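Iron Transport-associated domain protein (Bacillus anthracis, PDB 4H8Q) binds heme through its NEAT domains and probably acts as a hemophore that takes heme from methemoglobin for iron acquisition. Local coordinates at residues L56-S59 and E60-T63; Q66-N70 and G71-D75; V107-D110 and S111-Y114. The protein carries 1 engineered substitution. All coordinates share one frame; numbering follows the deposited sequence.

Contact 1 of 3, residues L56-S59 and E60-T63; sequences LKNS and EWIT. With HEM (protoporphyrin IX containing Fe), chain B.
Asn58 and Trp61 meet where the chain turns through a short 3-10 segment between strand 49-56 and strand 62-69 and arrives at the heme pocket. Their side chains run side by side in the same direction, with the amide and indole planes 16° apart, so that the amide lies nearly flat over one face of the ring. ND2 is its leading atom, 3.5 Å from Trp61 CZ3 and displaced toward the rim, while Asn58 CB covers CE3 at 3.6 Å. Asn58 CG lies beside its own backbone N (chi1 -72°), the setting in which the amide comes to rest over the indole. Asparagine suits its position in a second way, because its backbone has positive phi, a conformation this residue tolerates well. Two backbone bonds wind the turn: Trp61 N to Asn58 O and Ile62 N to Ser59 O, both 2.9 Å.

Packing is tightest where Ile62 CD1 sits 3.4 Å from the backbone Lys57 O and 4.0 Å from Leu56 CB; both of these aliphatic residues are buried. The solvent side is looser: Glu60 is exposed and its extended chain leads away, as fits a charged residue. Ser59 OG points away from residues 60-63 and is hydrogen-bonded to Arg88 NH1 of strand 87-94. Trp61 belongs to the heme pocket, and Ile109 and Tyr36 also touch its side chain.

Chemically, the contact is mixed. Aliphatic carbon fastens the inner side of the turn to the barrel, whereas the flat amide-on-indole stack is probably held mainly by dispersion, perhaps with some alignment of dipoles. It should help to steady the large ring beside the porphyrin.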
ATOM      1  N   LEU A  56       6.549  -3.273   0.909  1.00 19.90           N
ATOM      2  CA  LEU A  56       6.038  -4.493   0.287  1.00 19.10           C
ATOM      3  C   LEU A  56       7.035  -5.622   0.502  1.00 21.90           C
ATOM      4  O   LEU A  56       8.238  -5.458   0.252  1.00 21.93           O
ATOM      5  CB  LEU A  56       5.853  -4.281  -1.214  1.00 19.51           C
ATOM      6  CG  LEU A  56       4.905  -3.162  -1.651  1.00 20.58           C
ATOM      7  CD1 LEU A  56       4.894  -2.999  -3.156  1.00 21.05           C
ATOM      8  CD2 LEU A  56       3.504  -3.449  -1.152  1.00 26.31           C
ATOM      9  N   LYS A  57       6.537  -6.761   0.970  1.00 19.58           N
ATOM     10  CA  LYS A  57       7.353  -7.963   1.098  1.00 17.60           C
ATOM     11  C   LYS A  57       7.224  -8.812  -0.163  1.00 23.31           C
ATOM     12  O   LYS A  57       6.346  -8.573  -0.985  1.00 21.56           O
ATOM     13  CB  LYS A  57       6.934  -8.745   2.340  1.00 24.16           C
ATOM     14  CG  LYS A  57       7.200  -7.968   3.629  1.00 29.55           C
ATOM     15  CD  LYS A  57       6.111  -8.164   4.671  1.00 34.58           C
ATOM     16  CE  LYS A  57       6.147  -9.537   5.279  1.00 38.08           C
ATOM     17  NZ  LYS A  57       5.134  -9.662   6.370  1.00 39.96           N
ATOM     18  N   ASN A  58       8.112  -9.790  -0.326  1.00 19.45           N
ATOM     19  CA  ASN A  58       8.187 -10.551  -1.574  1.00 22.42           C
ATOM     20  C   ASN A  58       8.125  -9.644  -2.793  1.00 22.19           C
ATOM     21  O   ASN A  58       7.376  -9.894  -3.744  1.00 19.10           O
ATOM     22  CB  ASN A  58       7.092 -11.619  -1.623  1.00 21.10           C
ATOM     23  CG  ASN A  58       7.372 -12.764  -0.675  1.00 24.59           C
ATOM     24  OD1 ASN A  58       6.929 -12.757   0.473  1.00 26.46           O
ATOM     25  ND2 ASN A  58       8.138 -13.737  -1.140  1.00 28.42           N
ATOM     26  N   SER A  59       8.939  -8.591  -2.764  1.00 19.99           N
ATOM     27  CA  SER A  59       8.899  -7.537  -3.771  1.00 20.49           C
ATOM     28  C   SER A  59       8.982  -8.062  -5.206  1.00 20.19           C
ATOM     29  O   SER A  59       8.276  -7.591  -6.096  1.00 20.95           O
ATOM     30  CB  SER A  59      10.041  -6.535  -3.516  1.00 21.54           C
ATOM     31  OG  SER A  59      10.062  -5.521  -4.508  1.00 21.11           O
ATOM     32  N   GLU A  60       9.860  -9.034  -5.429  1.00 21.68           N
ATOM     33  CA  GLU A  60      10.055  -9.601  -6.754  1.00 22.85           C
ATOM     34  C   GLU A  60       8.750 -10.120  -7.370  1.00 21.84           C
ATOM     35  O   GLU A  60       8.588 -10.111  -8.586  1.00 24.60           O
ATOM     36  CB  GLU A  60      11.077 -10.733  -6.654  1.00 29.22           C
ATOM     37  CG  GLU A  60      11.279 -11.543  -7.905  1.00 36.31           C
ATOM     38  CD  GLU A  60      12.250 -12.691  -7.669  1.00 50.65           C
ATOM     39  OE1 GLU A  60      11.978 -13.820  -8.137  1.00 57.10           O
ATOM     40  OE2 GLU A  60      13.284 -12.459  -7.001  1.00 48.00           O
ATOM     41  N   TRP A  61       7.826 -10.563  -6.524  1.00 19.32           N
ATOM     42  CA  TRP A  61       6.543 -11.096  -7.000  1.00 18.66           C
ATOM     43  C   TRP A  61       5.529 -10.009  -7.341  1.00 19.92           C
ATOM     44  O   TRP A  61       4.599 -10.228  -8.117  1.00 19.27           O
ATOM     45  CB  TRP A  61       5.919 -11.976  -5.921  1.00 19.91           C
ATOM     46  CG  TRP A  61       6.592 -13.272  -5.706  1.00 21.62           C
ATOM     47  CD1 TRP A  61       7.590 -13.830  -6.459  1.00 24.11           C
ATOM     48  CD2 TRP A  61       6.317 -14.191  -4.651  1.00 21.22           C
ATOM     49  NE1 TRP A  61       7.946 -15.050  -5.931  1.00 23.57           N
ATOM     50  CE2 TRP A  61       7.185 -15.292  -4.823  1.00 23.94           C
ATOM     51  CE3 TRP A  61       5.424 -14.190  -3.577  1.00 20.74           C
ATOM     52  CZ2 TRP A  61       7.176 -16.384  -3.955  1.00 24.67           C
ATOM     53  CZ3 TRP A  61       5.419 -15.274  -2.717  1.00 25.32           C
ATOM     54  CH2 TRP A  61       6.289 -16.360  -2.913  1.00 25.88           C
ATOM     55  N   ILE A  62       5.684  -8.840  -6.739  1.00 18.89           N
ATOM     56  CA  ILE A  62       4.690  -7.790  -6.930  1.00 18.70           C
ATOM     57  C   ILE A  62       5.157  -6.890  -8.057  1.00 22.45           C
ATOM     58  O   ILE A  62       6.050  -6.074  -7.878  1.00 21.12           O
ATOM     59  CB  ILE A  62       4.451  -7.001  -5.624  1.00 17.66           C
ATOM     60  CG1 ILE A  62       4.066  -7.963  -4.495  1.00 20.78           C
ATOM     61  CG2 ILE A  62       3.373  -5.949  -5.837  1.00 18.38           C
ATOM     62  CD1 ILE A  62       4.006  -7.323  -3.114  1.00 21.26           C
ATOM     63  N   THR A  63       4.577  -7.065  -9.238  1.00 16.67           N
ATOM     64  CA  THR A  63       5.097  -6.378 -10.418  1.00 18.19           C
ATOM     65  C   THR A  63       4.496  -5.000 -10.664  1.00 21.77           C
ATOM     66  O   THR A  63       5.116  -4.156 -11.316  1.00 23.71           O
ATOM     67  CB  THR A  63       5.013  -7.255 -11.676  1.00 27.01           C
ATOM     68  OG1 THR A  63       3.658  -7.646 -11.887  1.00 26.94           O
ATOM     69  CG2 THR A  63       5.866  -8.502 -11.505  1.00 27.88           C
TER
HETATM   70  CHA HEM B 201      -6.363 -14.384  -4.214  1.00 23.25           C
HETATM   71  CHB HEM B 201      -3.120 -17.940  -3.588  1.00 22.75           C
HETATM   72  CHC HEM B 201       0.512 -14.700  -3.555  1.00 22.11           C
HETATM   73  CHD HEM B 201      -2.756 -11.100  -3.581  1.00 20.78           C
HETATM   74  C1A HEM B 201      -5.794 -15.619  -4.058  1.00 21.03           C
HETATM   75  C2A HEM B 201      -6.503 -16.886  -4.047  1.00 20.33           C
HETATM   76  C3A HEM B 201      -5.598 -17.853  -3.867  1.00 20.30           C
HETATM   77  C4A HEM B 201      -4.290 -17.247  -3.773  1.00 22.42           C
HETATM   78  CMA HEM B 201      -5.867 -19.370  -3.782  1.00 21.90           C
HETATM   79  CAA HEM B 201      -8.037 -17.060  -4.190  1.00 22.49           C
HETATM   80  CBA HEM B 201      -8.728 -16.524  -2.936  1.00 31.07           C
HETATM   81  CGA HEM B 201      -8.272 -17.233  -1.679  1.00 35.96           C
HETATM   82  O1A HEM B 201      -8.186 -18.487  -1.684  1.00 39.74           O
HETATM   83  O2A HEM B 201      -8.008 -16.561  -0.646  1.00 36.76           O
HETATM   84  C1B HEM B 201      -1.871 -17.367  -3.502  1.00 21.91           C
HETATM   85  C2B HEM B 201      -0.646 -18.087  -3.247  1.00 21.13           C
HETATM   86  C3B HEM B 201       0.355 -17.210  -3.234  1.00 20.98           C
HETATM   87  C4B HEM B 201      -0.191 -15.888  -3.487  1.00 21.95           C
HETATM   88  CMB HEM B 201      -0.534 -19.611  -3.006  1.00 20.16           C
HETATM   89  CAB HEM B 201       1.836 -17.578  -2.994  1.00 24.12           C
HETATM   90  CBB HEM B 201       2.748 -16.619  -2.869  1.00 34.63           C
HETATM   91  C1C HEM B 201      -0.054 -13.440  -3.528  1.00 21.06           C
HETATM   92  C2C HEM B 201       0.664 -12.183  -3.421  1.00 19.01           C
HETATM   93  C3C HEM B 201      -0.231 -11.188  -3.431  1.00 18.40           C
HETATM   94  C4C HEM B 201      -1.558 -11.775  -3.544  1.00 19.28           C
HETATM   95  CMC HEM B 201       2.205 -12.042  -3.332  1.00 22.61           C
HETATM   96  CAC HEM B 201       0.083  -9.680  -3.341  1.00 21.28           C
HETATM   97  CBC HEM B 201      -0.899  -8.798  -3.524  1.00 31.07           C
HETATM   98  C1D HEM B 201      -3.994 -11.670  -3.765  1.00 18.92           C
HETATM   99  C2D HEM B 201      -5.205 -10.902  -3.881  1.00 19.12           C
HETATM  100  C3D HEM B 201      -6.322 -11.908  -4.074  1.00 19.93           C
HETATM  101  C4D HEM B 201      -5.681 -13.200  -4.063  1.00 19.35           C
HETATM  102  CMD HEM B 201      -5.346  -9.375  -3.814  1.00 16.31           C
HETATM  103  CAD HEM B 201      -7.820 -11.605  -4.256  1.00 18.56           C
HETATM  104  CBD HEM B 201      -8.574 -11.939  -2.978  1.00 20.52           C
HETATM  105  CGD HEM B 201      -8.051 -11.161  -1.804  1.00 22.70           C
HETATM  106  O1D HEM B 201      -7.935  -9.901  -1.877  1.00 18.31           O
HETATM  107  O2D HEM B 201      -7.768 -11.815  -0.767  1.00 19.99           O
HETATM  108  NA  HEM B 201      -4.452 -15.876  -3.891  1.00 17.31           N
HETATM  109  NB  HEM B 201      -1.559 -16.024  -3.643  1.00 18.61           N
HETATM  110  NC  HEM B 201      -1.404 -13.146  -3.588  1.00 17.08           N
HETATM  111  ND  HEM B 201      -4.307 -13.025  -3.878  1.00 18.38           N
HETATM  112 FE   HEM B 201      -2.918 -14.521  -3.982  1.00 20.52          FE

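Contact 2 of 3, residues Q66-N70 and G71-D75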
ATOM      1  N   GLN A  66      -0.721   0.126  -7.675  1.00 16.67           N
ATOM      2  CA  GLN A  66      -1.309   1.423  -8.009  1.00 16.66           C
ATOM      3  C   GLN A  66      -2.332   1.841  -6.963  1.00 19.19           C
ATOM      4  O   GLN A  66      -2.975   1.001  -6.328  1.00 19.23           O
ATOM      5  CB  GLN A  66      -1.980   1.355  -9.382  1.00 17.82           C
ATOM      6  CG  GLN A  66      -1.051   0.905 -10.478  1.00 20.06           C
ATOM      7  CD  GLN A  66      -1.740   0.809 -11.820  1.00 28.49           C
ATOM      8  OE1 GLN A  66      -2.966   0.718 -11.901  1.00 23.14           O
ATOM      9  NE2 GLN A  66      -0.950   0.816 -12.886  1.00 28.57           N
ATOM     10  N   THR A  67      -2.490   3.145  -6.774  1.00 17.07           N
ATOM     11  CA  THR A  67      -3.543   3.629  -5.901  1.00 17.70           C
ATOM     12  C   THR A  67      -4.375   4.668  -6.638  1.00 21.21           C
ATOM     13  O   THR A  67      -3.916   5.255  -7.621  1.00 21.44           O
ATOM     14  CB  THR A  67      -2.989   4.225  -4.592  1.00 20.90           C
ATOM     15  OG1 THR A  67      -2.173   5.367  -4.883  1.00 22.42           O
ATOM     16  CG2 THR A  67      -2.157   3.197  -3.850  1.00 18.21           C
ATOM     17  N   GLU A  68      -5.602   4.872  -6.178  1.00 21.53           N
ATOM     18  CA  GLU A  68      -6.504   5.804  -6.849  1.00 24.19           C
ATOM     19  C   GLU A  68      -6.068   7.230  -6.574  1.00 28.88           C
ATOM     20  O   GLU A  68      -5.851   7.612  -5.423  1.00 31.11           O
ATOM     21  CB  GLU A  68      -7.953   5.597  -6.397  1.00 26.53           C
ATOM     22  CG  GLU A  68      -8.949   6.514  -7.118  1.00 37.36           C
ATOM     23  CD  GLU A  68     -10.375   5.982  -7.109  1.00 43.32           C
ATOM     24  OE1 GLU A  68     -10.709   5.160  -6.231  1.00 39.22           O
ATOM     25  OE2 GLU A  68     -11.165   6.387  -7.988  1.00 49.69           O
ATOM     26  N   LYS A  69      -5.940   8.005  -7.643  1.00 32.20           N
ATOM     27  CA  LYS A  69      -5.519   9.395  -7.554  1.00 42.10           C
ATOM     28  C   LYS A  69      -6.249  10.192  -8.625  1.00 45.77           C
ATOM     29  O   LYS A  69      -6.120   9.900  -9.817  1.00 42.38           O
ATOM     30  CB  LYS A  69      -4.006   9.498  -7.767  1.00 45.15           C
ATOM     31  CG  LYS A  69      -3.469  10.925  -7.827  1.00 53.15           C
ATOM     32  CD  LYS A  69      -2.028  10.945  -8.319  1.00 49.12           C
ATOM     33  CE  LYS A  69      -1.479  12.362  -8.399  1.00 55.94           C
ATOM     34  NZ  LYS A  69      -1.432  13.027  -7.065  1.00 61.43           N
ATOM     35  N   ASN A  70      -7.023  11.185  -8.199  1.00 50.04           N
ATOM     36  CA  ASN A  70      -7.743  12.047  -9.130  1.00 52.17           C
ATOM     37  C   ASN A  70      -8.593  11.256 -10.120  1.00 49.38           C
ATOM     38  O   ASN A  70      -8.449  11.409 -11.335  1.00 52.48           O
ATOM     39  CB  ASN A  70      -6.767  12.954  -9.887  1.00 55.27           C
ATOM     40  CG  ASN A  70      -6.000  13.889  -8.966  1.00 58.77           C
ATOM     41  OD1 ASN A  70      -6.540  14.389  -7.977  1.00 60.70           O
ATOM     42  ND2 ASN A  70      -4.731  14.126  -9.287  1.00 56.01           N
ATOM     43  N   GLY A  71      -9.464  10.401  -9.593  1.00 51.82           N
ATOM     44  CA  GLY A  71     -10.378   9.627 -10.416  1.00 49.97           C
ATOM     45  C   GLY A  71      -9.719   8.614 -11.337  1.00 51.71           C
ATOM     46  O   GLY A  71     -10.381   8.027 -12.195  1.00 54.24           O
ATOM     47  N   GLY A  72      -8.416   8.409 -11.171  1.00 40.72           N
ATOM     48  CA  GLY A  72      -7.694   7.424 -11.953  1.00 35.44           C
ATOM     49  C   GLY A  72      -6.750   6.626 -11.072  1.00 30.78           C
ATOM     50  O   GLY A  72      -6.626   6.902  -9.882  1.00 36.86           O
ATOM     51  N   PHE A  73      -6.084   5.633 -11.648  1.00 28.59           N
ATOM     52  CA  PHE A  73      -5.080   4.880 -10.898  1.00 25.02           C
ATOM     53  C   PHE A  73      -3.670   5.196 -11.366  1.00 25.56           C
ATOM     54  O   PHE A  73      -3.397   5.270 -12.568  1.00 29.84           O
ATOM     55  CB  PHE A  73      -5.361   3.372 -10.947  1.00 24.23           C
ATOM     56  CG  PHE A  73      -6.547   2.971 -10.123  1.00 22.66           C
ATOM     57  CD1 PHE A  73      -6.385   2.522  -8.820  1.00 23.13           C
ATOM     58  CD2 PHE A  73      -7.825   3.091 -10.631  1.00 26.00           C
ATOM     59  CE1 PHE A  73      -7.482   2.184  -8.042  1.00 23.95           C
ATOM     60  CE2 PHE A  73      -8.930   2.750  -9.862  1.00 25.01           C
ATOM     61  CZ  PHE A  73      -8.757   2.292  -8.571  1.00 26.08           C
ATOM     62  N   ALA A  74      -2.774   5.380 -10.405  1.00 21.65           N
ATOM     63  CA  ALA A  74      -1.395   5.742 -10.704  1.00 24.63           C
ATOM     64  C   ALA A  74      -0.423   4.814 -10.003  1.00 21.86           C
ATOM     65  O   ALA A  74      -0.653   4.416  -8.859  1.00 20.02           O
ATOM     66  CB  ALA A  74      -1.134   7.176 -10.272  1.00 27.08           C
ATOM     67  N   ASP A  75       0.659   4.466 -10.692  1.00 21.94           N
ATOM     68  CA  ASP A  75       1.711   3.677 -10.072  1.00 20.98           C
ATOM     69  C   ASP A  75       2.296   4.434  -8.881  1.00 26.12           C
ATOM     70  O   ASP A  75       2.644   5.615  -8.986  1.00 23.49           O
ATOM     71  CB  ASP A  75       2.819   3.349 -11.078  1.00 23.31           C
ATOM     72  CG  ASP A  75       2.323   2.504 -12.243  1.00 30.06           C
ATOM     73  OD1 ASP A  75       2.454   2.954 -13.400  1.00 44.95           O
ATOM     74  OD2 ASP A  75       1.813   1.391 -12.011  1.00 26.95           O
TER
HETATM   75  O   HOH W   1       0.019   5.637  -6.444  1.00 24.23           O
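A tight beta hairpin joins strand 62-69 to strand 72-82 through a type I' turn from Lys69 to Gly72. Lys69 N donates to Gly72 O at 2.6 Å in a nearly straight bond, and Gly72 N returns one to Lys69 O. Asn70 and Gly71 occupy the two central positions, both with positive phi, which asparagine accepts readily and glycine more easily still. Farther from the turn, the hydrogen-bonded pair Thr67 and Ala74 exchanges N-H and C=O in both directions, with Ala74 N 3.0 Å from Thr67 O. A water bridges Thr67 OG1 (2.7 Å) and the backbone Ala74 O (2.8 Å), donating to both.

On the other face, Glu68 lays its CB over the Phe73 ring, 4.2 Å from the centroid and 25° off the normal, a CH-pi contact. With CG anti to the backbone N (chi1 -178°), the extended Glu68 carries its carboxylate onward, where OE1 is bound by Asn102. Phe73 also has a cation-pi partner in Lys104. At the far end Gln66 and Asp75 lie alongside each other. Gln66 NE2 uses an N-H in its amide plane to reach Asp75 OD2 at 3.0 Å, meeting that oxygen from above the carboxylate plane. Gln66 OE1, meanwhile, rests 3.7 Å from Phe73 CB.

The contacts across this surface hairpin are thus mostly backbone bonds, which fix its register, with polar links and one CH-pi contact added. Glu68 serves two chemistries at once, its CB covering the ring while OE1 goes to Asn102; Gln66 and Asp75 make a separate polar link.

Contact 3 of 3, residues V107-D110 and S111-Y114. With HEM (protoporphyrin IX containing Fe), chain B.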
ATOM      1  N   VAL A 107       0.548  -9.457  -9.637  1.00 18.20           N
ATOM      2  CA  VAL A 107       1.452 -10.424  -9.027  1.00 16.92           C
ATOM      3  C   VAL A 107       1.915 -11.425 -10.081  1.00 17.82           C
ATOM      4  O   VAL A 107       1.111 -11.916 -10.881  1.00 18.28           O
ATOM      5  CB  VAL A 107       0.753 -11.193  -7.893  1.00 16.67           C
ATOM      6  CG1 VAL A 107       1.743 -12.098  -7.163  1.00 19.18           C
ATOM      7  CG2 VAL A 107       0.079 -10.230  -6.916  1.00 20.86           C
ATOM      8  N   ASP A 108       3.215 -11.702 -10.099  1.00 19.77           N
ATOM      9  CA  ASP A 108       3.775 -12.689 -11.022  1.00 19.19           C
ATOM     10  C   ASP A 108       4.762 -13.590 -10.316  1.00 21.29           C
ATOM     11  O   ASP A 108       5.803 -13.132  -9.837  1.00 23.59           O
ATOM     12  CB  ASP A 108       4.454 -12.023 -12.217  1.00 22.40           C
ATOM     13  CG  ASP A 108       3.476 -11.320 -13.121  1.00 20.97           C
ATOM     14  OD1 ASP A 108       3.402 -10.072 -13.048  1.00 22.34           O
ATOM     15  OD2 ASP A 108       2.775 -12.010 -13.902  1.00 22.88           O
ATOM     16  N   ILE A 109       4.429 -14.879 -10.252  1.00 22.33           N
ATOM     17  CA  ILE A 109       5.335 -15.867  -9.696  1.00 22.29           C
ATOM     18  C   ILE A 109       5.553 -16.921 -10.770  1.00 25.67           C
ATOM     19  O   ILE A 109       4.755 -17.845 -10.915  1.00 25.03           O
ATOM     20  CB  ILE A 109       4.775 -16.518  -8.424  1.00 20.28           C
ATOM     21  CG1 ILE A 109       4.220 -15.450  -7.470  1.00 19.81           C
ATOM     22  CG2 ILE A 109       5.856 -17.361  -7.751  1.00 20.66           C
ATOM     23  CD1 ILE A 109       3.618 -15.999  -6.218  1.00 19.41           C
ATOM     24  N   ASP A 110       6.625 -16.765 -11.539  1.00 27.47           N
ATOM     25  CA  ASP A 110       6.859 -17.628 -12.697  1.00 32.21           C
ATOM     26  C   ASP A 110       6.917 -19.105 -12.323  1.00 33.05           C
ATOM     27  O   ASP A 110       6.368 -19.952 -13.024  1.00 31.82           O
ATOM     28  CB  ASP A 110       8.144 -17.223 -13.432  1.00 36.63           C
ATOM     29  CG  ASP A 110       8.011 -15.897 -14.171  1.00 46.15           C
ATOM     30  OD1 ASP A 110       6.869 -15.443 -14.399  1.00 41.27           O
ATOM     31  OD2 ASP A 110       9.054 -15.311 -14.539  1.00 46.88           O
ATOM     32  N   SER A 111       7.573 -19.407 -11.211  1.00 31.43           N
ATOM     33  CA  SER A 111       7.800 -20.794 -10.816  1.00 33.89           C
ATOM     34  C   SER A 111       6.552 -21.520 -10.302  1.00 34.01           C
ATOM     35  O   SER A 111       6.570 -22.740 -10.135  1.00 36.17           O
ATOM     36  CB  SER A 111       8.914 -20.866  -9.768  1.00 32.59           C
ATOM     37  OG  SER A 111       8.487 -20.317  -8.539  1.00 32.57           O
ATOM     38  N   MET A 112       5.475 -20.783 -10.038  1.00 25.38           N
ATOM     39  CA  MET A 112       4.256 -21.388  -9.514  1.00 24.82           C
ATOM     40  C   MET A 112       3.077 -21.137 -10.447  1.00 24.35           C
ATOM     41  O   MET A 112       1.925 -21.361 -10.080  1.00 25.74           O
ATOM     42  CB  MET A 112       3.942 -20.855  -8.117  1.00 27.76           C
ATOM     43  CG  MET A 112       5.034 -21.106  -7.081  1.00 32.47           C
ATOM     44  SD  MET A 112       4.696 -20.230  -5.541  1.00 36.21           S
ATOM     45  CE  MET A 112       6.356 -20.148  -4.853  1.00 31.58           C
ATOM     46  N   ASN A 113       3.384 -20.663 -11.647  1.00 26.30           N
ATOM     47  CA  ASN A 113       2.355 -20.271 -12.606  1.00 29.54           C
ATOM     48  C   ASN A 113       1.232 -19.477 -11.946  1.00 27.46           C
ATOM     49  O   ASN A 113       0.043 -19.824 -12.033  1.00 26.33           O
ATOM     50  CB  ASN A 113       1.783 -21.481 -13.340  1.00 33.05           C
ATOM     51  CG  ASN A 113       0.957 -21.074 -14.539  1.00 39.71           C
ATOM     52  OD1 ASN A 113       1.308 -20.122 -15.249  1.00 36.24           O
ATOM     53  ND2 ASN A 113      -0.157 -21.764 -14.759  1.00 41.67           N
ATOM     54  N   TYR A 114       1.622 -18.413 -11.259  1.00 21.20           N
ATOM     55  CA  TYR A 114       0.663 -17.530 -10.619  1.00 19.67           C
ATOM     56  C   TYR A 114       0.811 -16.150 -11.231  1.00 22.47           C
ATOM     57  O   TYR A 114       1.790 -15.455 -10.990  1.00 20.41           O
ATOM     58  CB  TYR A 114       0.921 -17.477  -9.113  1.00 19.06           C
ATOM     59  CG  TYR A 114      -0.096 -16.690  -8.311  1.00 18.44           C
ATOM     60  CD1 TYR A 114      -1.296 -17.269  -7.904  1.00 20.44           C
ATOM     61  CD2 TYR A 114       0.159 -15.375  -7.932  1.00 19.93           C
ATOM     62  CE1 TYR A 114      -2.219 -16.556  -7.151  1.00 19.73           C
ATOM     63  CE2 TYR A 114      -0.754 -14.658  -7.175  1.00 21.67           C
ATOM     64  CZ  TYR A 114      -1.944 -15.246  -6.796  1.00 19.29           C
ATOM     65  OH  TYR A 114      -2.838 -14.522  -6.038  1.00 20.61           O
TER
HETATM   66  CHA HEM B 201      -6.363 -14.384  -4.214  1.00 23.25           C
HETATM   67  CHB HEM B 201      -3.120 -17.940  -3.588  1.00 22.75           C
HETATM   68  CHC HEM B 201       0.512 -14.700  -3.555  1.00 22.11           C
HETATM   69  CHD HEM B 201      -2.756 -11.100  -3.581  1.00 20.78           C
HETATM   70  C1A HEM B 201      -5.794 -15.619  -4.058  1.00 21.03           C
HETATM   71  C2A HEM B 201      -6.503 -16.886  -4.047  1.00 20.33           C
HETATM   72  C3A HEM B 201      -5.598 -17.853  -3.867  1.00 20.30           C
HETATM   73  C4A HEM B 201      -4.290 -17.247  -3.773  1.00 22.42           C
HETATM   74  CMA HEM B 201      -5.867 -19.370  -3.782  1.00 21.90           C
HETATM   75  CAA HEM B 201      -8.037 -17.060  -4.190  1.00 22.49           C
HETATM   76  CBA HEM B 201      -8.728 -16.524  -2.936  1.00 31.07           C
HETATM   77  CGA HEM B 201      -8.272 -17.233  -1.679  1.00 35.96           C
HETATM   78  O1A HEM B 201      -8.186 -18.487  -1.684  1.00 39.74           O
HETATM   79  O2A HEM B 201      -8.008 -16.561  -0.646  1.00 36.76           O
HETATM   80  C1B HEM B 201      -1.871 -17.367  -3.502  1.00 21.91           C
HETATM   81  C2B HEM B 201      -0.646 -18.087  -3.247  1.00 21.13           C
HETATM   82  C3B HEM B 201       0.355 -17.210  -3.234  1.00 20.98           C
HETATM   83  C4B HEM B 201      -0.191 -15.888  -3.487  1.00 21.95           C
HETATM   84  CMB HEM B 201      -0.534 -19.611  -3.006  1.00 20.16           C
HETATM   85  CAB HEM B 201       1.836 -17.578  -2.994  1.00 24.12           C
HETATM   86  CBB HEM B 201       2.748 -16.619  -2.869  1.00 34.63           C
HETATM   87  C1C HEM B 201      -0.054 -13.440  -3.528  1.00 21.06           C
HETATM   88  C2C HEM B 201       0.664 -12.183  -3.421  1.00 19.01           C
HETATM   89  C3C HEM B 201      -0.231 -11.188  -3.431  1.00 18.40           C
HETATM   90  C4C HEM B 201      -1.558 -11.775  -3.544  1.00 19.28           C
HETATM   91  CMC HEM B 201       2.205 -12.042  -3.332  1.00 22.61           C
HETATM   92  CAC HEM B 201       0.083  -9.680  -3.341  1.00 21.28           C
HETATM   93  CBC HEM B 201      -0.899  -8.798  -3.524  1.00 31.07           C
HETATM   94  C1D HEM B 201      -3.994 -11.670  -3.765  1.00 18.92           C
HETATM   95  C2D HEM B 201      -5.205 -10.902  -3.881  1.00 19.12           C
HETATM   96  C3D HEM B 201      -6.322 -11.908  -4.074  1.00 19.93           C
HETATM   97  C4D HEM B 201      -5.681 -13.200  -4.063  1.00 19.35           C
HETATM   98  CMD HEM B 201      -5.346  -9.375  -3.814  1.00 16.31           C
HETATM   99  CAD HEM B 201      -7.820 -11.605  -4.256  1.00 18.56           C
HETATM  100  CBD HEM B 201      -8.574 -11.939  -2.978  1.00 20.52           C
HETATM  101  CGD HEM B 201      -8.051 -11.161  -1.804  1.00 22.70           C
HETATM  102  O1D HEM B 201      -7.935  -9.901  -1.877  1.00 18.31           O
HETATM  103  O2D HEM B 201      -7.768 -11.815  -0.767  1.00 19.99           O
HETATM  104  NA  HEM B 201      -4.452 -15.876  -3.891  1.00 17.31           N
HETATM  105  NB  HEM B 201      -1.559 -16.024  -3.643  1.00 18.61           N
HETATM  106  NC  HEM B 201      -1.404 -13.146  -3.588  1.00 17.08           N
HETATM  107  ND  HEM B 201      -4.307 -13.025  -3.878  1.00 18.38           N
HETATM  108 FE   HEM B 201      -2.918 -14.521  -3.982  1.00 20.52          FE
HETATM  109  O   HOH W   2       4.292 -19.189 -15.238  1.00 32.36           O
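Ile109 and Tyr114 form the hydrogen-bonded pair that closes the hairpin of strands 101-109 and 114-125, where Asn113 and Tyr114 face Ile109 in a G1 beta bulge. Asn113 takes the bulge position with positive phi, which asparagine tolerates. Ile109 N gives a straight bond to Tyr114 O (2.8 Å), while Ile109 O accepts from Met112 N and Tyr114 N, which approach from opposite faces of its plane.

The two branches of Ile109 divide the work. CG2, anti to the backbone N, packs against Met112 SD at 3.8 Å; CD1, at the end of an extended CG1 arm, reaches 3.5 Å from CBB of the heme and lies 3.9 Å from Tyr114 CD2. Val107 divides its work likewise: CG1 meets the tyrosine ring edge in plane, 3.6 Å from CE2, and CG2 approaches the porphyrin. Short branched residues thus flank ring and heme.

Tyr114, with CG anti to its own N (chi1 -175°), extends toward the porphyrin, and one ring face looks onto heme C4B. In the manner of NEAT domains its hydroxyl pairs with Tyr118 OH, four residues on. Tyr114 OH binds the heme iron at 2.1 Å through a bent link, CZ-OH-FE about 125°.

The three contacts follow one another along the chain and belong to the same closed antiparallel barrel, in which strands 72-82, 62-69, 101-109 and 114-125 are consecutive neighbours. Contacts 1 and 2 share strand 62-69, one leading into it and the other turning out of it, with centres 19 Å apart. Contact 3 forms the turn of the adjacent hairpin, 11 Å from contact 1 between centres, and the two touch: Trp61 O lies 2.8 Å from Asp108 N, and the indole packs on Ile109. Both also touch the heme, so they make neighbouring parts of one pocket. Contact 2, 25 Å from contact 3 between centres, belongs instead to the barrel framework beyond the pocket.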